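Local coordinates for nitroreductase family protein (Sphingopyxis sp., PDB 7DP1), which probably reduces nitro groups of dinitroaniline herbicides, using a bound flavin mononucleotide and NADPH as the source of electrons, at residues Asp94-Asp97 with Ser98-Phe101; Met76-Glu79 with Gly80-Pro83; Arg144-Gly147 with Pro148-Ala152; Arg62-Ala65 with Val66-Ala69; Trp157-Ser160 with Val161-Leu164. The protein carries 1 engineered substitution. All blocks are in the same frame, centred on the assembly; numbering follows the deposited sequence.

In the fold
From the N terminus, contact 4 comes first, inside helix 60-74, which packs against strand 136-143 and helix 182-189. Contact 2 follows in the loop beyond that helix, and contact 1 marks the start of helix 96-109, against the second subunit. After strand 136-143 the chain turns through contact 3 into helix 148-167, and contact 5 lies further along this same helix, its centre about 18 Å from that of contact 3. Each contact is local, within one unbroken run of residues; they stand in series, none nesting in or crossing another. Contacts 1, 3 and 5 face the dimer partner, contact 4 reaches it through Arg62, and contact 2 is not touched by it.

Contact 1 of 5, residues Asp94-Asp97 with Ser98-Phe101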
# COMPACT_ATOMS: atom_id res chain seq x y z
N ASP A 94 16.87 -15.02 3.60
CA ASP A 94 16.30 -14.91 4.95
C ASP A 94 16.54 -13.47 5.41
O ASP A 94 17.48 -12.82 4.93
CB ASP A 94 16.96 -15.89 5.93
CG ASP A 94 16.32 -17.25 5.92
OD1 ASP A 94 15.07 -17.33 5.81
OD2 ASP A 94 17.05 -18.24 6.03
N PRO A 95 15.73 -12.96 6.36
CA PRO A 95 14.59 -13.52 7.08
C PRO A 95 13.38 -13.77 6.19
O PRO A 95 12.52 -14.58 6.52
CB PRO A 95 14.27 -12.44 8.11
CG PRO A 95 14.66 -11.18 7.43
CD PRO A 95 15.92 -11.54 6.68
N TRP A 96 13.34 -13.07 5.07
CA TRP A 96 12.14 -13.01 4.24
C TRP A 96 11.73 -14.37 3.71
O TRP A 96 10.54 -14.70 3.69
CB TRP A 96 12.36 -12.04 3.08
CG TRP A 96 12.61 -10.67 3.56
CD1 TRP A 96 11.71 -9.81 4.10
CD2 TRP A 96 13.88 -10.00 3.59
NE1 TRP A 96 12.33 -8.64 4.46
CE2 TRP A 96 13.66 -8.73 4.15
CE3 TRP A 96 15.17 -10.35 3.18
CZ2 TRP A 96 14.69 -7.80 4.31
CZ3 TRP A 96 16.19 -9.43 3.35
CH2 TRP A 96 15.95 -8.17 3.91
N ASP A 97 12.69 -15.18 3.28
CA ASP A 97 12.29 -16.39 2.61
C ASP A 97 11.64 -17.37 3.59
O ASP A 97 10.71 -18.08 3.22
CB ASP A 97 13.49 -17.02 1.91
CG ASP A 97 13.09 -18.04 0.87
OD1 ASP A 97 12.50 -17.63 -0.15
OD2 ASP A 97 13.36 -19.25 1.07
N SER A 98 12.06 -17.37 4.85
CA SER A 98 11.42 -18.25 5.83
C SER A 98 9.98 -17.81 6.13
O SER A 98 9.12 -18.64 6.41
CB SER A 98 12.25 -18.32 7.13
OG SER A 98 12.37 -17.05 7.76
N ARG A 99 9.71 -16.52 6.00
CA ARG A 99 8.38 -15.99 6.30
C ARG A 99 7.29 -16.59 5.41
O ARG A 99 6.24 -17.00 5.90
CB ARG A 99 8.39 -14.47 6.17
CG ARG A 99 9.33 -13.79 7.17
CD ARG A 99 9.40 -12.27 6.98
NE ARG A 99 10.40 -11.66 7.86
CZ ARG A 99 10.56 -10.35 8.06
NH1 ARG A 99 9.80 -9.47 7.42
NH2 ARG A 99 11.51 -9.93 8.89
N ARG A 100 7.53 -16.66 4.10
CA ARG A 100 6.51 -17.17 3.19
C ARG A 100 6.25 -18.66 3.31
O ARG A 100 5.12 -19.12 3.10
CB ARG A 100 6.84 -16.82 1.73
CG ARG A 100 8.24 -17.11 1.24
CD ARG A 100 8.27 -16.84 -0.26
NE ARG A 100 9.53 -17.22 -0.88
CZ ARG A 100 9.71 -17.37 -2.19
NH1 ARG A 100 8.70 -17.17 -3.03
NH2 ARG A 100 10.90 -17.72 -2.66
N PHE A 101 7.28 -19.44 3.62
CA PHE A 101 7.07 -20.87 3.75
C PHE A 101 6.40 -21.19 5.07
O PHE A 101 5.63 -22.15 5.16
CB PHE A 101 8.40 -21.59 3.58
CG PHE A 101 8.96 -21.46 2.20
CD1 PHE A 101 8.31 -22.05 1.13
CD2 PHE A 101 10.10 -20.71 1.97
CE1 PHE A 101 8.81 -21.91 -0.15
CE2 PHE A 101 10.60 -20.57 0.69
CZ PHE A 101 9.96 -21.18 -0.36
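Arg99 runs back alongside Pro95 and Trp96 where the loop with the cis-bonded Pro95 enters helix 96-109, a local contact on the opening turn. With CG anti to the carbonyl carbon (chi1 -63°) and the chain extended to NE, the arginine points the same way as its two neighbours. Its CB lies 3.3 Å from Trp96 O, and CG is 3.4 Å from Pro95 O. CD then passes Trp96 CA, and NE, close to Pro95 CB, is buried without a polar partner. At the tip, NH2 meets Pro95 CG at 3.7 Å. Trp96 CD1 stands over one face of the guanidinium, 3.8 Å from NH1, but the two planes are 55° apart and do not stack. NH1 donates to Leu50 O of the second subunit, which makes this arginine a link across the dimer interface; NH2 has a long, weak ion pair with Glu224.

Beneath it, Pro95 O accepts a firm bond from Ser98 OG (2.8 Å) besides weak ones from the backbone N of Ser98 and Arg99. Asp94 OD1 takes a further weak bond from Ser98 N. On another flank Arg100 forms a salt bridge with Asp97, side-on, with two of its nitrogens, NE and NH2, on one oxygen: NH2 meets OD1 nearly along its C-O bond at 3.0 Å, while NE reaches it from above the carboxylate plane at 3.1 Å.

Contact 2 of 5, residues Met76-Glu79 with Gly80-Pro83; sequences MGRE and GFQP
Gly77 and Gly80 are joined by the first of two successive backbone bonds that carry this short turn. Gly80 N donates to Gly77 O at 3.3 Å, with an N-H...O angle of 154°. One residue on, Phe81 N donates to Arg78 O over the same length, 3.3 Å, and the bond is straighter at 163°.

The spacing of three residues between acceptor and donor is that of a 3-10 turn, here a single short one in the loop that leads from helix 60-74 toward helix 96-109. Gly77 is where the chain leaves helical geometry: its positive phi of 69° is a value that glycine adopts easily. Met76 CB lies 3.7 Å from Gly80 CA, on the side where a beta carbon would point, so any side chain there would probably clash with it.

The carbonyl of Gly80 is also satisfied, by Arg73 NE from the preceding helix. Arg78 O, besides accepting from Phe81 N, lies 3.4 Å from Phe81 CD2, approaching the ring obliquely. The same side of the ring also meets the start of the arginine chain, Phe81 CE2 being 3.7 Å from Arg78 CB. Further along, the chain is tied to the loop after strand 171-175 through a backbone hydrogen bond of Gln82 with Met180, and to helix 182-189 through a hydrogen bond between Gln82 OE1 and Thr184 OG1.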
# COMPACT_ATOMS: atom_id res chain seq x y z
N MET A 76 -0.16 -25.35 -20.34
CA MET A 76 1.04 -25.25 -21.16
C MET A 76 2.28 -25.45 -20.30
O MET A 76 3.41 -25.45 -20.80
CB MET A 76 1.13 -23.90 -21.87
CG MET A 76 0.05 -23.67 -22.92
SD MET A 76 0.25 -22.12 -23.84
CE MET A 76 -1.27 -22.07 -24.78
N GLY A 77 2.06 -25.63 -19.00
CA GLY A 77 3.15 -25.80 -18.06
C GLY A 77 3.89 -24.50 -17.91
O GLY A 77 3.30 -23.42 -17.99
N ARG A 78 5.20 -24.58 -17.73
CA ARG A 78 5.95 -23.35 -17.46
C ARG A 78 6.23 -22.60 -18.76
O ARG A 78 6.52 -21.41 -18.74
CB ARG A 78 7.24 -23.68 -16.69
CG ARG A 78 7.00 -24.52 -15.42
CD ARG A 78 8.26 -24.74 -14.59
NE ARG A 78 8.41 -26.13 -14.15
CZ ARG A 78 9.24 -27.00 -14.71
NH1 ARG A 78 10.03 -26.63 -15.71
NH2 ARG A 78 9.31 -28.25 -14.25
N GLU A 79 6.04 -23.25 -19.90
CA GLU A 79 6.21 -22.57 -21.19
C GLU A 79 5.07 -21.55 -21.42
O GLU A 79 5.17 -20.68 -22.28
CB GLU A 79 6.24 -23.58 -22.33
CG GLU A 79 6.82 -23.06 -23.63
CD GLU A 79 8.32 -23.27 -23.73
OE1 GLU A 79 8.86 -24.00 -22.87
OE2 GLU A 79 8.95 -22.74 -24.66
N GLY A 80 3.99 -21.68 -20.65
CA GLY A 80 2.84 -20.80 -20.75
C GLY A 80 2.94 -19.51 -19.93
O GLY A 80 2.13 -18.60 -20.08
N PHE A 81 3.92 -19.45 -19.04
CA PHE A 81 4.05 -18.31 -18.14
C PHE A 81 4.27 -17.02 -18.91
O PHE A 81 5.01 -16.99 -19.89
CB PHE A 81 5.19 -18.52 -17.15
CG PHE A 81 4.87 -19.48 -16.05
CD1 PHE A 81 3.61 -19.51 -15.48
CD2 PHE A 81 5.84 -20.33 -15.55
CE1 PHE A 81 3.32 -20.39 -14.46
CE2 PHE A 81 5.55 -21.21 -14.52
CZ PHE A 81 4.29 -21.24 -13.98
N GLN A 82 3.60 -15.96 -18.45
CA GLN A 82 3.76 -14.61 -19.01
C GLN A 82 3.90 -13.62 -17.87
O GLN A 82 2.99 -12.83 -17.59
CB GLN A 82 2.57 -14.23 -19.90
CG GLN A 82 2.19 -15.27 -20.96
CD GLN A 82 0.84 -14.98 -21.59
OE1 GLN A 82 -0.13 -14.64 -20.88
NE2 GLN A 82 0.75 -15.11 -22.92
N PRO A 83 5.04 -13.67 -17.17
CA PRO A 83 5.20 -12.84 -15.97
C PRO A 83 5.15 -11.36 -16.31
O PRO A 83 5.83 -10.97 -17.24
CB PRO A 83 6.58 -13.25 -15.44
CG PRO A 83 6.86 -14.56 -16.09
CD PRO A 83 6.23 -14.49 -17.44

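Contact 3 of 5, residues Arg144-Gly147 with Pro148-Ala152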
# COMPACT_ATOMS: atom_id res chain seq x y z
N ARG A 144 2.15 1.89 -17.41
CA ARG A 144 3.55 1.46 -17.32
C ARG A 144 4.54 2.59 -17.04
O ARG A 144 5.72 2.33 -16.84
CB ARG A 144 3.98 0.74 -18.59
CG ARG A 144 3.28 -0.58 -18.77
CD ARG A 144 3.85 -1.42 -19.90
NE ARG A 144 3.27 -2.75 -19.82
CZ ARG A 144 3.89 -3.82 -19.35
NH1 ARG A 144 3.27 -4.99 -19.29
NH2 ARG A 144 5.15 -3.72 -18.94
N ILE A 145 4.08 3.84 -17.09
CA ILE A 145 4.96 4.95 -16.72
C ILE A 145 5.16 4.97 -15.21
O ILE A 145 6.15 5.51 -14.71
CB ILE A 145 4.41 6.33 -17.17
CG1 ILE A 145 3.14 6.70 -16.39
CG2 ILE A 145 4.16 6.38 -18.69
CD1 ILE A 145 2.87 8.19 -16.35
N MET A 146 4.25 4.36 -14.47
CA MET A 146 4.30 4.44 -13.00
C MET A 146 5.55 3.76 -12.42
O MET A 146 6.01 2.74 -12.92
CB MET A 146 3.04 3.82 -12.42
CG MET A 146 1.75 4.55 -12.81
SD MET A 146 1.82 6.34 -12.56
CE MET A 146 0.27 6.85 -13.33
N GLY A 147 6.12 4.34 -11.37
CA GLY A 147 7.31 3.76 -10.77
C GLY A 147 6.99 3.13 -9.42
O GLY A 147 5.83 3.11 -9.00
N PRO A 148 8.01 2.59 -8.75
CA PRO A 148 7.88 1.98 -7.42
C PRO A 148 7.09 2.83 -6.39
O PRO A 148 6.19 2.29 -5.75
CB PRO A 148 9.35 1.79 -6.98
CG PRO A 148 10.09 1.59 -8.27
CD PRO A 148 9.40 2.53 -9.26
N PRO A 149 7.38 4.15 -6.26
CA PRO A 149 6.50 4.89 -5.34
C PRO A 149 5.02 4.88 -5.76
O PRO A 149 4.15 4.99 -4.91
CB PRO A 149 7.05 6.32 -5.42
CG PRO A 149 7.64 6.41 -6.80
CD PRO A 149 8.28 5.05 -6.99
N GLN A 150 4.74 4.82 -7.07
CA GLN A 150 3.34 4.76 -7.46
C GLN A 150 2.76 3.38 -7.13
O GLN A 150 1.58 3.24 -6.84
CB GLN A 150 3.15 5.09 -8.93
CG GLN A 150 3.23 6.58 -9.23
CD GLN A 150 4.65 7.10 -9.23
OE1 GLN A 150 5.54 6.47 -9.79
NE2 GLN A 150 4.86 8.26 -8.61
N TRP A 151 3.61 2.36 -7.19
CA TRP A 151 3.18 1.06 -6.76
C TRP A 151 2.83 1.07 -5.29
O TRP A 151 1.88 0.43 -4.89
CB TRP A 151 4.25 0.00 -7.08
CG TRP A 151 4.14 -0.40 -8.53
CD1 TRP A 151 4.22 0.43 -9.62
CD2 TRP A 151 3.89 -1.71 -9.05
NE1 TRP A 151 4.05 -0.29 -10.78
CE2 TRP A 151 3.85 -1.60 -10.45
CE3 TRP A 151 3.71 -2.96 -8.46
CZ2 TRP A 151 3.62 -2.71 -11.28
CZ3 TRP A 151 3.49 -4.05 -9.28
CH2 TRP A 151 3.45 -3.92 -10.68
N ALA A 152 3.56 1.84 -4.47
CA ALA A 152 3.20 1.91 -3.06
C ALA A 152 1.83 2.60 -2.90
O ALA A 152 1.03 2.18 -2.07
CB ALA A 152 4.29 2.63 -2.23
O HOH W 1 4.06 0.82 -13.72
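Gly147 and Gln150 form a local helix cap, at the place where the chain leaving strand 136-143 enters helix 148-167. Gly147 holds the N-cap position, and Gln150, three residues on, folds its side chain back to the backbone. A bend at chi2 (77°) brings OE1 to within 2.7 Å of Gly147 N, and the donor lies in the plane of the amide carbonyl. This is the side-chain-to-N-cap half of a capping box; a glycine has no side chain to supply the other half.

The carbonyl of Gly147 is used too. Gly147 O accepts from Trp151 N at 3.0 Å and takes a weak bond from Gln150 N. It also lies at the edge of the indole, 3.2 Å from Trp151 CD1. A water fills the step between Met146 O and Trp151 NE1. It donates to Met146 O at 2.9 Å. It accepts from Trp151 NE1 at 3.1 Å. Met146 crosses Gln150 at about a right angle, with Met146 SD 3.6 Å from Gln150 CG.

Pro148 and Pro149 occupy the first two helical positions, where their lack of an N-H costs little. The NE2 of Gln150 donates to Ile87 O of the second subunit. With OE1 accepting from the cap and NE2 donating across the interface, only one orientation of the amide suits both partners, which probably fixes its flip.

Contact 4 of 5, residues Arg62-Ala65 with Val66-Ala69; sequences RWQA and VQDA
Gln67, its chain extended beyond CG (chi2 172°), lays its side-chain amide over one face of the Trp63 indole, the two planes 28° apart and stacked. NE2 sits 3.3 Å above the ring plane, over its centre. Alongside it, Gln67 CG makes a CH-pi contact with the six-membered ring, 3.9 Å from its centroid. NE2 also donates to Trp63 O at 2.9 Å, a straight bond (164°) that comes from above the carbonyl plane, so one residue supplies both the ring and the oxygen that hold the amide.

Both lie on helix 60-74, one turn apart, and ordinary backbone bonds such as Val66 N to Arg62 O (3.0 Å) and Ala69 N to Ala65 O set the spacing. Val66 CB is at the edge of the indole, 4.5 Å from CE3.

Farther out, Trp63 NE1 donates to Ala134 O and the ring packs on Met137 of strand 136-143, which fixes the platform. A leucine in place of Trp63 would probably leave the Gln67 amide without its flat support and Ala134 O without its indole donor. On another side of the helix, Arg62 NE donates to Gln229 OE1 of the second subunit, while Val66 packs on Leu189 of helix 182-189.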
# COMPACT_ATOMS: atom_id res chain seq x y z
N ARG A 62 -17.86 -12.94 -17.74
CA ARG A 62 -16.57 -12.30 -18.01
C ARG A 62 -15.49 -12.89 -17.12
O ARG A 62 -14.40 -13.25 -17.57
CB ARG A 62 -16.68 -10.80 -17.79
CG ARG A 62 -17.69 -10.13 -18.71
CD ARG A 62 -17.22 -10.16 -20.16
NE ARG A 62 -15.86 -9.67 -20.26
CZ ARG A 62 -14.82 -10.42 -20.60
NH1 ARG A 62 -14.99 -11.71 -20.87
NH2 ARG A 62 -13.61 -9.88 -20.66
N TRP A 63 -15.82 -12.97 -15.84
CA TRP A 63 -14.95 -13.55 -14.84
C TRP A 63 -14.70 -15.02 -15.22
O TRP A 63 -13.63 -15.56 -14.97
CB TRP A 63 -15.59 -13.37 -13.46
CG TRP A 63 -15.03 -14.09 -12.26
CD1 TRP A 63 -15.76 -14.56 -11.20
CD2 TRP A 63 -13.66 -14.40 -11.97
NE1 TRP A 63 -14.93 -15.15 -10.28
CE2 TRP A 63 -13.64 -15.07 -10.73
CE3 TRP A 63 -12.45 -14.19 -12.63
CZ2 TRP A 63 -12.46 -15.53 -10.14
CZ3 TRP A 63 -11.29 -14.66 -12.06
CH2 TRP A 63 -11.30 -15.32 -10.83
N GLN A 64 -15.67 -15.65 -15.88
CA GLN A 64 -15.45 -17.03 -16.36
C GLN A 64 -14.52 -17.09 -17.57
O GLN A 64 -13.74 -18.04 -17.71
CB GLN A 64 -16.78 -17.70 -16.73
CG GLN A 64 -17.30 -18.67 -15.70
CD GLN A 64 -16.35 -19.83 -15.48
OE1 GLN A 64 -15.75 -20.34 -16.43
NE2 GLN A 64 -16.21 -20.24 -14.23
N ALA A 65 -14.60 -16.10 -18.45
CA ALA A 65 -13.70 -16.03 -19.61
C ALA A 65 -12.23 -15.87 -19.16
O ALA A 65 -11.34 -16.57 -19.66
CB ALA A 65 -14.11 -14.91 -20.54
N VAL A 66 -11.98 -14.96 -18.24
CA VAL A 66 -10.62 -14.77 -17.74
C VAL A 66 -10.09 -16.09 -17.19
O VAL A 66 -8.96 -16.47 -17.47
CB VAL A 66 -10.53 -13.68 -16.64
CG1 VAL A 66 -9.09 -13.52 -16.13
CG2 VAL A 66 -11.09 -12.37 -17.15
N GLN A 67 -10.94 -16.81 -16.47
CA GLN A 67 -10.53 -18.08 -15.88
C GLN A 67 -10.13 -19.12 -16.92
O GLN A 67 -9.15 -19.84 -16.73
CB GLN A 67 -11.65 -18.64 -15.00
CG GLN A 67 -11.72 -17.95 -13.64
CD GLN A 67 -12.93 -18.36 -12.83
OE1 GLN A 67 -12.90 -19.36 -12.12
NE2 GLN A 67 -14.01 -17.60 -12.94
N ASP A 68 -10.87 -19.17 -18.03
CA ASP A 68 -10.66 -20.19 -19.05
C ASP A 68 -9.40 -19.91 -19.84
O ASP A 68 -8.63 -20.81 -20.16
CB ASP A 68 -11.86 -20.24 -20.00
CG ASP A 68 -13.11 -20.78 -19.34
OD1 ASP A 68 -13.02 -21.35 -18.23
OD2 ASP A 68 -14.20 -20.65 -19.93
N ALA A 69 -9.20 -18.63 -20.16
CA ALA A 69 -8.03 -18.21 -20.90
C ALA A 69 -6.77 -18.52 -20.11
O ALA A 69 -5.80 -19.03 -20.66
CB ALA A 69 -8.12 -16.74 -21.21

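Contact 5 of 5, residues Trp157-Ser160 with Val161-Leu164; sequences WLQS and VMLL
Val161 sets one methyl on the Trp157 indole, approaching it over the face. CG2 is 3.7 Å from the centroid of the six-membered ring and only 15° off its normal, a CH-pi contact displaced from the middle of the whole indole. Trp157 CG is anti to the backbone N (chi1 179°), which swings the ring along the helix to the methyl one turn later. Trp53 stacks on the same indole, and Ala41 of helix 31-41 touches both residues.

Leu158 and Met162 cross at a slant, with Leu158 CG 3.8 Å from Met162 CE. The Met162 side chain crosses that of Gln159 at about a right angle, with Met162 CE 3.4 Å from Gln159 OE1. All this lies within helix 148-167, wholly buried at the dimer interface, as expected of the central helix in the nitroreductase fold. Backbone bonds from each residue to the one four later, Met162 N to Leu158 O among them (3.0 Å), keep these side chains in step.

Gln159 bends at chi2 (72°), and its amide slants across Leu163, NE2 lying 3.9 Å from CD1. NE2 donates to Ser160 OG of the second subunit, whose own Gln159 NE2 donates in turn to Ser160 OG of this chain, while OE1 is buried without a polar partner. A leucine at Gln159 would probably break this pair of bonds across the interface, depriving the partner's Ser160 hydroxyl of its amide donor. Within its own chain, Ser160 OG is hydrogen-bonded to Met156 O, from a residue that lines a flavin pocket.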
# COMPACT_ATOMS: atom_id res chain seq x y z
N TRP A 157 -4.16 2.19 -1.65
CA TRP A 157 -5.56 2.04 -2.12
C TRP A 157 -6.11 0.64 -1.86
O TRP A 157 -7.20 0.48 -1.31
CB TRP A 157 -5.67 2.35 -3.60
CG TRP A 157 -7.06 2.18 -4.15
CD1 TRP A 157 -8.08 3.08 -4.05
CD2 TRP A 157 -7.58 1.07 -4.91
NE1 TRP A 157 -9.20 2.61 -4.71
CE2 TRP A 157 -8.93 1.37 -5.23
CE3 TRP A 157 -7.05 -0.16 -5.32
CZ2 TRP A 157 -9.76 0.50 -5.97
CZ3 TRP A 157 -7.88 -1.04 -6.05
CH2 TRP A 157 -9.22 -0.70 -6.36
N LEU A 158 -5.34 -0.36 -2.27
CA LEU A 158 -5.78 -1.74 -2.12
C LEU A 158 -6.10 -2.09 -0.68
O LEU A 158 -7.11 -2.73 -0.40
CB LEU A 158 -4.70 -2.70 -2.65
CG LEU A 158 -5.24 -4.13 -2.76
CD1 LEU A 158 -6.37 -4.19 -3.80
CD2 LEU A 158 -4.13 -5.10 -3.10
N GLN A 159 -5.20 -1.72 0.25
CA GLN A 159 -5.49 -1.97 1.67
C GLN A 159 -6.74 -1.20 2.12
O GLN A 159 -7.49 -1.67 2.97
CB GLN A 159 -4.29 -1.59 2.55
CG GLN A 159 -4.54 -1.67 4.06
CD GLN A 159 -4.65 -3.11 4.57
OE1 GLN A 159 -4.98 -4.05 3.82
NE2 GLN A 159 -4.37 -3.28 5.86
N SER A 160 -6.96 -0.01 1.58
CA SER A 160 -8.22 0.68 1.89
C SER A 160 -9.42 -0.19 1.50
O SER A 160 -10.36 -0.38 2.29
CB SER A 160 -8.28 2.03 1.19
OG SER A 160 -7.22 2.85 1.65
N VAL A 161 -9.37 -0.74 0.29
CA VAL A 161 -10.49 -1.58 -0.17
C VAL A 161 -10.69 -2.80 0.72
O VAL A 161 -11.80 -3.11 1.16
CB VAL A 161 -10.26 -1.99 -1.63
CG1 VAL A 161 -11.34 -2.98 -2.10
CG2 VAL A 161 -10.23 -0.73 -2.50
N MET A 162 -9.60 -3.50 1.02
CA MET A 162 -9.68 -4.72 1.79
C MET A 162 -10.26 -4.47 3.19
O MET A 162 -11.04 -5.26 3.71
CB MET A 162 -8.29 -5.35 1.88
CG MET A 162 -7.82 -5.90 0.53
SD MET A 162 -6.29 -6.81 0.74
CE MET A 162 -5.12 -5.45 0.76
N LEU A 163 -9.86 -3.36 3.81
CA LEU A 163 -10.43 -3.02 5.12
C LEU A 163 -11.90 -2.65 5.04
O LEU A 163 -12.67 -3.05 5.91
CB LEU A 163 -9.64 -1.87 5.74
CG LEU A 163 -8.22 -2.29 6.13
CD1 LEU A 163 -7.45 -1.11 6.67
CD2 LEU A 163 -8.32 -3.40 7.17
N LEU A 164 -12.29 -1.90 4.00
CA LEU A 164 -13.70 -1.52 3.84
C LEU A 164 -14.60 -2.74 3.62
O LEU A 164 -15.75 -2.76 4.06
CB LEU A 164 -13.86 -0.57 2.65
CG LEU A 164 -13.34 0.84 2.94
CD1 LEU A 164 -13.10 1.65 1.64
CD2 LEU A 164 -14.29 1.56 3.86